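Putative exported protein (PDB 3FZX) is of unknown function but is probably exported, binds calcium ions and, with its YmcC-like fold, may bind lipid. Local coordinates at residues Y54-A59 / T90-M95. Sequence-based numbering, arbitrary orientation.
Sequences YTFADA and TALNMM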
loop_
_atom_site.group_PDB
_atom_site.type_symbol
_atom_site.label_atom_id
_atom_site.label_comp_id
_atom_site.label_asym_id
_atom_site.label_seq_id
_atom_site.Cartn_x
_atom_site.Cartn_y
_atom_site.Cartn_z
ATOM N N TYR A 54 -8.232 -13.061 -1.842
ATOM C CA TYR A 54 -8.491 -13.180 -3.278
ATOM C C TYR A 54 -7.911 -14.470 -3.799
ATOM O O TYR A 54 -6.911 -14.966 -3.264
ATOM C CB TYR A 54 -7.936 -12.005 -4.082
ATOM C CG TYR A 54 -6.430 -11.834 -4.064
ATOM C CD1 TYR A 54 -5.605 -12.550 -4.945
ATOM C CD2 TYR A 54 -5.830 -10.931 -3.196
ATOM C CE1 TYR A 54 -4.215 -12.386 -4.936
ATOM C CE2 TYR A 54 -4.443 -10.759 -3.181
ATOM C CZ TYR A 54 -3.649 -11.488 -4.053
ATOM O OH TYR A 54 -2.296 -11.290 -4.041
ATOM N N THR A 55 -8.583 -15.006 -4.823
ATOM C CA THR A 55 -8.115 -16.110 -5.636
ATOM C C THR A 55 -8.315 -15.757 -7.117
ATOM O O THR A 55 -9.351 -15.219 -7.513
ATOM C CB THR A 55 -8.847 -17.377 -5.319
ATOM O OG1 THR A 55 -8.572 -17.716 -3.967
ATOM C CG2 THR A 55 -8.367 -18.511 -6.185
ATOM N N PHE A 56 -7.263 -15.990 -7.891
ATOM C CA PHE A 56 -7.246 -15.842 -9.332
ATOM C C PHE A 56 -7.150 -17.270 -9.838
ATOM O O PHE A 56 -6.255 -18.004 -9.451
ATOM C CB PHE A 56 -5.995 -15.091 -9.817
ATOM C CG PHE A 56 -6.060 -13.598 -9.696
ATOM C CD1 PHE A 56 -6.657 -12.830 -10.699
ATOM C CD2 PHE A 56 -5.477 -12.944 -8.620
ATOM C CE1 PHE A 56 -6.712 -11.421 -10.601
ATOM C CE2 PHE A 56 -5.540 -11.548 -8.511
ATOM C CZ PHE A 56 -6.144 -10.786 -9.510
ATOM N N ALA A 57 -8.091 -17.674 -10.669
ATOM C CA ALA A 57 -8.043 -18.988 -11.302
ATOM C C ALA A 57 -8.189 -18.842 -12.805
ATOM O O ALA A 57 -8.545 -17.781 -13.307
ATOM C CB ALA A 57 -9.130 -19.891 -10.743
ATOM N N ASP A 58 -7.878 -19.912 -13.524
ATOM C CA ASP A 58 -8.084 -19.946 -14.972
ATOM C C ASP A 58 -9.531 -20.377 -15.243
ATOM O O ASP A 58 -10.281 -20.645 -14.299
ATOM C CB ASP A 58 -7.063 -20.881 -15.671
ATOM C CG ASP A 58 -7.199 -22.366 -15.259
ATOM O OD1 ASP A 58 -8.253 -22.799 -14.720
ATOM O OD2 ASP A 58 -6.217 -23.113 -15.484
ATOM N N ALA A 59 -9.901 -20.471 -16.525
ATOM C CA ALA A 59 -11.264 -20.815 -16.938
ATOM C C ALA A 59 -11.687 -22.196 -16.463
ATOM O O ALA A 59 -12.864 -22.425 -16.275
ATOM C CB ALA A 59 -11.441 -20.690 -18.465
ATOM N N THR A 90 -1.668 -9.609 -19.405
ATOM C CA THR A 90 -0.225 -9.750 -19.125
ATOM C C THR A 90 -0.036 -10.227 -17.704
ATOM O O THR A 90 0.760 -11.107 -17.448
ATOM C CB THR A 90 0.554 -8.413 -19.366
ATOM O OG1 THR A 90 0.385 -8.024 -20.729
ATOM C CG2 THR A 90 2.049 -8.547 -19.071
ATOM N N ALA A 91 -0.833 -9.688 -16.795
ATOM C CA ALA A 91 -0.769 -10.065 -15.396
ATOM C C ALA A 91 -1.272 -11.491 -15.188
ATOM O O ALA A 91 -0.573 -12.347 -14.614
ATOM C CB ALA A 91 -1.570 -9.087 -14.578
ATOM N N LEU A 92 -2.481 -11.752 -15.686
ATOM C CA LEU A 92 -3.114 -13.053 -15.510
ATOM C C LEU A 92 -2.217 -14.162 -16.029
ATOM O O LEU A 92 -2.023 -15.177 -15.360
ATOM C CB LEU A 92 -4.477 -13.097 -16.219
ATOM C CG LEU A 92 -5.531 -12.187 -15.595
ATOM C CD1 LEU A 92 -6.771 -12.074 -16.508
ATOM C CD2 LEU A 92 -5.839 -12.726 -14.170
ATOM N N ASN A 93 -1.647 -13.928 -17.203
ATOM C CA ASN A 93 -0.814 -14.913 -17.885
ATOM C C ASN A 93 0.561 -15.161 -17.283
ATOM O O ASN A 93 1.192 -16.126 -17.650
ATOM C CB ASN A 93 -0.682 -14.553 -19.373
ATOM C CG ASN A 93 -2.006 -14.729 -20.137
ATOM O OD1 ASN A 93 -2.968 -15.242 -19.593
ATOM N ND2 ASN A 93 -2.048 -14.300 -21.387
HETATM N N MSE A 94 1.037 -14.331 -16.366
HETATM C CA MSE A 94 2.340 -14.606 -15.763
HETATM C C MSE A 94 2.224 -15.134 -14.339
HETATM O O MSE A 94 3.244 -15.469 -13.728
HETATM C CB MSE A 94 3.302 -13.415 -15.896
HETATM C CG MSE A 94 2.813 -12.047 -15.465
HETATM SE SE MSE A 94 2.818 -11.823 -13.544
HETATM C CE MSE A 94 4.782 -11.507 -13.213
HETATM N N MSE A 95 0.997 -15.264 -13.825
HETATM C CA MSE A 95 0.794 -15.645 -12.419
HETATM C C MSE A 95 0.956 -17.124 -12.135
HETATM O O MSE A 95 0.530 -17.972 -12.912
HETATM C CB MSE A 95 -0.594 -15.266 -11.934
HETATM C CG MSE A 95 -0.763 -13.850 -11.381
HETATM SE SE MSE A 95 -2.714 -13.557 -11.287
HETATM C CE MSE A 95 -2.570 -11.598 -11.211
#
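Selenomethionine Met95 lies along one face of the Phe56 ring, a Met-aromatic contact made by the last two atoms of its side chain. SE lies over the CG end of that face, 3.7 Å from Phe56 CG; its line to the ring centroid is 24° off the ring normal. The terminal CE reaches further along the same face and stands almost exactly above the centre, 3.9 Å from the Phe56 centroid and 7° off the normal, which makes it a CH-pi donor as well. The Met95 chain is extended beyond CG, and this carries selenium and methyl across the ring in succession. Apolar packing adds a second, smaller patch: one branch of Leu92, CD2, comes within 3.6 Å of Phe56 CD1 and 3.9 Å of Phe56 CE1, meeting the ring obliquely. The Leu92 and Phe56 side chains cross at about a right angle. Phe56 belongs to strand 47-58 of an antiparallel beta-barrel, consistent with the LolA/LolB-like family; Leu92 and Met95 come from segment 90-95, which includes a short helical turn in the connection between strands 77-81 and 99-107. The CB of Phe56 is directed toward that segment, that of neighbouring Ala57 away from it. No hydrogen bond joins the two segments, and all three touching residues are buried. Ala86 touches both Phe56 and Met95, while Leu34 of strand 30-44 packs on Phe56 and Met101 of strand 99-107 on Met95.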